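Local coordinates for protein cytidine deaminase (Mycobacterium leprae, PDB 3R2N) that probably deaminates cytidine to uridine in pyrimidine salvage, as a homotetramer with a catalytic zinc ion in each subunit, at residues D[23-28]-D[48-53]; D[31-36]-D[59-64]. All coordinates share one frame; numbering follows the deposited sequence.

Contact 1: D[23-28]-D[48-53]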
loop_
_atom_site.group_PDB
_atom_site.type_symbol
_atom_site.label_atom_id
_atom_site.label_comp_id
_atom_site.label_asym_id
_atom_site.label_seq_id
_atom_site.Cartn_x
_atom_site.Cartn_y
_atom_site.Cartn_z
ATOM N N ASN D 23 0.499 -0.313 22.502
ATOM C CA ASN D 23 1.748 -0.406 21.708
ATOM C C ASN D 23 1.638 0.204 20.326
ATOM O O ASN D 23 2.570 0.114 19.508
ATOM C CB ASN D 23 2.197 -1.842 21.572
ATOM C CG ASN D 23 2.597 -2.452 22.903
ATOM O OD1 ASN D 23 3.245 -1.812 23.749
ATOM N ND2 ASN D 23 2.223 -3.702 23.093
ATOM N N SER D 24 0.498 0.833 20.073
ATOM C CA SER D 24 0.244 1.479 18.807
ATOM C C SER D 24 1.297 2.555 18.473
ATOM O O SER D 24 1.661 3.336 19.343
ATOM C CB SER D 24 -1.172 2.080 18.816
ATOM O OG SER D 24 -1.163 3.418 18.348
ATOM N N TYR D 25 1.752 2.585 17.217
ATOM C CA TYR D 25 2.672 3.612 16.707
ATOM C C TYR D 25 1.950 4.548 15.701
ATOM O O TYR D 25 1.931 4.322 14.480
ATOM C CB TYR D 25 3.914 2.968 16.074
ATOM C CG TYR D 25 4.956 3.950 15.560
ATOM C CD1 TYR D 25 5.797 4.648 16.447
ATOM C CD2 TYR D 25 5.112 4.175 14.190
ATOM C CE1 TYR D 25 6.774 5.554 15.975
ATOM C CE2 TYR D 25 6.081 5.065 13.701
ATOM C CZ TYR D 25 6.909 5.749 14.593
ATOM O OH TYR D 25 7.847 6.625 14.102
ATOM N N ALA D 26 1.336 5.595 16.236
ATOM C CA ALA D 26 0.618 6.546 15.403
ATOM C C ALA D 26 1.036 8.024 15.594
ATOM O O ALA D 26 0.189 8.866 15.835
ATOM C CB ALA D 26 -0.886 6.360 15.585
ATOM N N PRO D 27 2.338 8.347 15.441
ATOM C CA PRO D 27 2.703 9.747 15.656
ATOM C C PRO D 27 2.153 10.708 14.577
ATOM O O PRO D 27 1.986 11.882 14.845
ATOM C CB PRO D 27 4.242 9.719 15.630
ATOM C CG PRO D 27 4.604 8.542 14.831
ATOM C CD PRO D 27 3.462 7.568 14.873
ATOM N N TYR D 28 1.834 10.210 13.388
ATOM C CA TYR D 28 1.504 11.100 12.263
ATOM C C TYR D 28 0.050 11.539 12.237
ATOM O O TYR D 28 -0.269 12.617 11.786
ATOM C CB TYR D 28 1.966 10.508 10.921
ATOM C CG TYR D 28 3.465 10.225 10.896
ATOM C CD1 TYR D 28 4.388 11.223 10.527
ATOM C CD2 TYR D 28 3.953 8.966 11.221
ATOM C CE1 TYR D 28 5.753 10.966 10.504
ATOM C CE2 TYR D 28 5.301 8.694 11.209
ATOM C CZ TYR D 28 6.200 9.693 10.846
ATOM O OH TYR D 28 7.539 9.415 10.841
ATOM N N VAL D 48 -1.729 -3.705 16.022
ATOM C CA VAL D 48 -1.780 -2.262 16.238
ATOM C C VAL D 48 -1.374 -1.571 14.954
ATOM O O VAL D 48 -0.626 -2.150 14.126
ATOM C CB VAL D 48 -0.800 -1.798 17.344
ATOM C CG1 VAL D 48 -1.187 -2.411 18.683
ATOM C CG2 VAL D 48 0.654 -2.151 16.973
ATOM N N ASN D 49 -1.846 -0.343 14.764
ATOM C CA ASN D 49 -1.446 0.371 13.564
ATOM C C ASN D 49 -0.027 0.832 13.680
ATOM O O ASN D 49 0.408 1.163 14.772
ATOM C CB ASN D 49 -2.378 1.521 13.189
ATOM C CG ASN D 49 -2.567 2.564 14.306
ATOM O OD1 ASN D 49 -2.552 2.272 15.530
ATOM N ND2 ASN D 49 -2.848 3.791 13.867
ATOM N N VAL D 50 0.684 0.847 12.548
ATOM C CA VAL D 50 2.055 1.363 12.502
ATOM C C VAL D 50 2.287 2.408 11.369
ATOM O O VAL D 50 2.399 2.065 10.174
ATOM C CB VAL D 50 3.091 0.214 12.461
ATOM C CG1 VAL D 50 4.492 0.750 12.647
ATOM C CG2 VAL D 50 2.787 -0.822 13.567
ATOM N N GLU D 51 2.352 3.685 11.748
ATOM C CA GLU D 51 2.437 4.738 10.748
ATOM C C GLU D 51 3.851 4.928 10.199
ATOM O O GLU D 51 4.810 4.362 10.716
ATOM C CB GLU D 51 1.820 6.050 11.268
ATOM C CG GLU D 51 0.338 5.870 11.527
ATOM C CD GLU D 51 -0.407 7.120 11.957
ATOM O OE1 GLU D 51 0.213 8.081 12.471
ATOM O OE2 GLU D 51 -1.643 7.127 11.788
ATOM N N ASN D 52 3.970 5.708 9.140
ATOM C CA ASN D 52 5.280 5.983 8.538
ATOM C C ASN D 52 5.291 7.401 7.976
ATOM O O ASN D 52 4.226 7.971 7.679
ATOM C CB ASN D 52 5.608 4.952 7.453
ATOM C CG ASN D 52 7.029 5.094 6.903
ATOM O OD1 ASN D 52 7.286 5.893 5.988
ATOM N ND2 ASN D 52 7.946 4.291 7.430
ATOM N N ALA D 53 6.488 7.969 7.881
ATOM C CA ALA D 53 6.681 9.322 7.379
ATOM C C ALA D 53 6.022 9.475 6.006
ATOM O O ALA D 53 5.374 10.489 5.736
ATOM C CB ALA D 53 8.176 9.652 7.314
#

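Contact 2: D[31-36]-D[59-64]. With ZN (zinc ion), chain K; EDO (1,2-ethanediol), chain L.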
loop_
_atom_site.group_PDB
_atom_site.type_symbol
_atom_site.label_atom_id
_atom_site.label_comp_id
_atom_site.label_asym_id
_atom_site.label_seq_id
_atom_site.Cartn_x
_atom_site.Cartn_y
_atom_site.Cartn_z
ATOM N N PHE D 31 -3.878 8.942 16.059
ATOM C CA PHE D 31 -5.106 8.168 16.057
ATOM C C PHE D 31 -4.691 6.710 16.247
ATOM O O PHE D 31 -4.494 5.958 15.281
ATOM C CB PHE D 31 -5.878 8.381 14.740
ATOM C CG PHE D 31 -7.263 7.785 14.734
ATOM C CD1 PHE D 31 -8.346 8.469 15.334
ATOM C CD2 PHE D 31 -7.504 6.565 14.121
ATOM C CE1 PHE D 31 -9.643 7.933 15.329
ATOM C CE2 PHE D 31 -8.785 6.001 14.103
ATOM C CZ PHE D 31 -9.868 6.685 14.715
ATOM N N PRO D 32 -4.516 6.311 17.510
ATOM C CA PRO D 32 -4.104 4.936 17.810
ATOM C C PRO D 32 -5.274 3.926 17.678
ATOM O O PRO D 32 -6.455 4.241 17.993
ATOM C CB PRO D 32 -3.590 5.038 19.251
ATOM C CG PRO D 32 -4.407 6.156 19.885
ATOM C CD PRO D 32 -4.825 7.092 18.733
ATOM N N VAL D 33 -4.940 2.736 17.186
ATOM C CA VAL D 33 -5.922 1.678 16.927
ATOM C C VAL D 33 -5.396 0.313 17.394
ATOM O O VAL D 33 -4.219 -0.045 17.168
ATOM C CB VAL D 33 -6.281 1.593 15.415
ATOM C CG1 VAL D 33 -7.245 0.485 15.126
ATOM C CG2 VAL D 33 -6.780 2.941 14.869
ATOM N N GLY D 34 -6.272 -0.455 18.013
ATOM C CA GLY D 34 -5.975 -1.820 18.378
ATOM C C GLY D 34 -7.015 -2.726 17.761
ATOM O O GLY D 34 -8.137 -2.287 17.483
ATOM N N VAL D 35 -6.629 -3.978 17.491
ATOM C CA VAL D 35 -7.571 -4.953 16.946
ATOM C C VAL D 35 -7.315 -6.288 17.595
ATOM O O VAL D 35 -6.198 -6.588 17.998
ATOM C CB VAL D 35 -7.502 -5.073 15.378
ATOM C CG1 VAL D 35 -6.160 -5.705 14.892
ATOM C CG2 VAL D 35 -8.674 -5.864 14.853
ATOM N N ALA D 36 -8.349 -7.101 17.681
ATOM C CA ALA D 36 -8.219 -8.394 18.281
ATOM C C ALA D 36 -9.185 -9.315 17.549
ATOM O O ALA D 36 -10.287 -8.896 17.153
ATOM C CB ALA D 36 -8.543 -8.337 19.816
ATOM N N LEU D 59 0.751 0.814 8.065
ATOM C CA LEU D 59 0.078 -0.459 8.286
ATOM C C LEU D 59 -1.122 -0.288 9.221
ATOM O O LEU D 59 -0.970 0.267 10.320
ATOM C CB LEU D 59 1.050 -1.452 8.938
ATOM C CG LEU D 59 2.198 -1.903 8.039
ATOM C CD1 LEU D 59 3.223 -2.709 8.783
ATOM C CD2 LEU D 59 1.590 -2.691 6.937
ATOM N N CYS D 60 -2.303 -0.760 8.813
ATOM C CA CYS D 60 -3.464 -0.701 9.704
ATOM C C CYS D 60 -3.322 -1.758 10.782
ATOM O O CYS D 60 -2.538 -2.690 10.632
ATOM C CB CYS D 60 -4.776 -0.887 8.957
ATOM S SG CYS D 60 -5.238 0.506 7.842
ATOM N N ALA D 61 -4.076 -1.596 11.868
ATOM C CA ALA D 61 -4.133 -2.580 12.935
ATOM C C ALA D 61 -4.461 -3.974 12.377
ATOM O O ALA D 61 -3.823 -4.961 12.779
ATOM C CB ALA D 61 -5.175 -2.148 14.035
ATOM N N GLU D 62 -5.418 -4.040 11.444
ATOM C CA GLU D 62 -5.875 -5.305 10.841
ATOM C C GLU D 62 -4.755 -6.004 10.053
ATOM O O GLU D 62 -4.653 -7.230 10.117
ATOM C CB GLU D 62 -7.121 -5.101 9.951
ATOM C CG GLU D 62 -8.326 -4.466 10.669
ATOM C CD GLU D 62 -8.334 -2.959 10.538
ATOM O OE1 GLU D 62 -7.323 -2.315 10.912
ATOM O OE2 GLU D 62 -9.334 -2.406 10.034
ATOM N N CYS D 63 -3.950 -5.224 9.318
ATOM C CA CYS D 63 -2.676 -5.709 8.692
ATOM C C CYS D 63 -1.771 -6.404 9.734
ATOM O O CYS D 63 -1.257 -7.509 9.483
ATOM C CB CYS D 63 -1.879 -4.563 8.066
ATOM S SG CYS D 63 -2.687 -3.688 6.684
ATOM N N SER D 64 -1.593 -5.757 10.905
ATOM C CA SER D 64 -0.648 -6.278 11.863
ATOM C C SER D 64 -1.149 -7.614 12.350
ATOM O O SER D 64 -0.377 -8.572 12.451
ATOM C CB SER D 64 -0.390 -5.324 13.019
ATOM O OG SER D 64 0.333 -4.206 12.581
HETATM ZN ZN ZN K . -7.365 -0.439 7.215
HETATM C C1 EDO L . -9.329 1.093 10.805
HETATM O O1 EDO L . -8.455 0.241 11.572
HETATM C C2 EDO L . -8.845 1.101 9.360
HETATM O O2 EDO L . -8.769 -0.255 8.864
#

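Contact 1: D[23-28]-D[48-53]
Glu51 crosses to 23-28 because its CG stands beside its own backbone N and the chain beyond is extended (chi2 -176°), while Tyr25, with CG anti to its N (chi1 -178°), swings its ring beside Val50 and Glu51. The backbones form a single parallel beta bridge between two loops at the edge of the cytidine deaminase fold. Tyr25 straddles Val50: its N bonds to Asn49 O (3.1 Å), and its O accepts a bond from Glu51 N (2.8 Å). The Tyr25 ring turns an edge to Glu51 O, with CE2 3.3 Å from it, as Pro27 CD sits over the ring face; CD2 touches Val50 CG1. The buried Glu51 carboxylate offers two acceptors to the neighbouring loop: OE1 receives a weak bond from Tyr28 N, and OE2 is bonded to Ser29 OG. Asn49 suits its place by both accepting and donating, since OD1 takes Val33 N and, weakly, Ser24 OG (3.3 Å), while ND2 bonds to Phe31 O. Both tyrosines are long enough to reach Glu102 OE1 of the second subunit with their hydroxyls. The Tyr28 ring lies across the peptide after Asn52, whose O sits 3.7 Å above the ring plane, displaced toward the rim.

Contact 2: D[31-36]-D[59-64]
This is a small, buried, apolar contact between the residues leading into and beginning strand 34-39 and the first turn of helix 61-71, in the core of the cytidine deaminase fold beside the zinc. Ala61 carries it. Its CB reaches Val33 CG1 at 3.5 Å and Val35 CG1 at 3.8 Å; the two valines alternate with Gly34, so both point toward the helix, and Gly34 has no side chain to add. Val35 CG1 lies between its backbone N and carbonyl carbon (chi1 68°), which brings the methyl to 3.2 Å from Ala61 O. The small alanine lets the helix come close to the two valines, whose branched side chains each present a methyl, CG1, to Ala61 CB.

Cys60, before Ala61 and at the helix N-cap, binds zinc through SG at 2.4 Å, with Cys93 and Cys96 also bound to the ion. An ethanediol, probably from the crystallisation liquor, completes the site through O2, 2.2 Å from the zinc. Glu62, after Ala61, reaches this ethanediol by a chain bent at chi2 (92°): O1 donates to Glu62 OE1 (2.9 Å), and also approaches Val33 CG1. The Cys-Ala-Glu sequence matches the family's zinc signature.

Around this junction, Val33 and Val35 also pack on Cys82 of strand 77-83, Glu62 and Cys60 meet helix 94-104, and Ala36 touches Ala16 and Ala17 of helix 10-21.

How the contacts relate
The centres of the two contacts lie about 9 Å apart, and their segments alternate along the chain: 23-28, 31-36, 48-53, 59-64. Strands 34-39 and 44-48, antiparallel neighbours in the sheet, link them, so that contact 1 continues outward from the end of strand 44-48 while contact 2 lies deeper in the chain. The two touch directly: Val50 N probably bonds to Leu59 O at 2.8 Å, and Val48 O to Ser64 OG at 2.7 Å. The loops are thereby tied to the helix that starts at the zinc site, and both contacts border the second subunit of the tetramer.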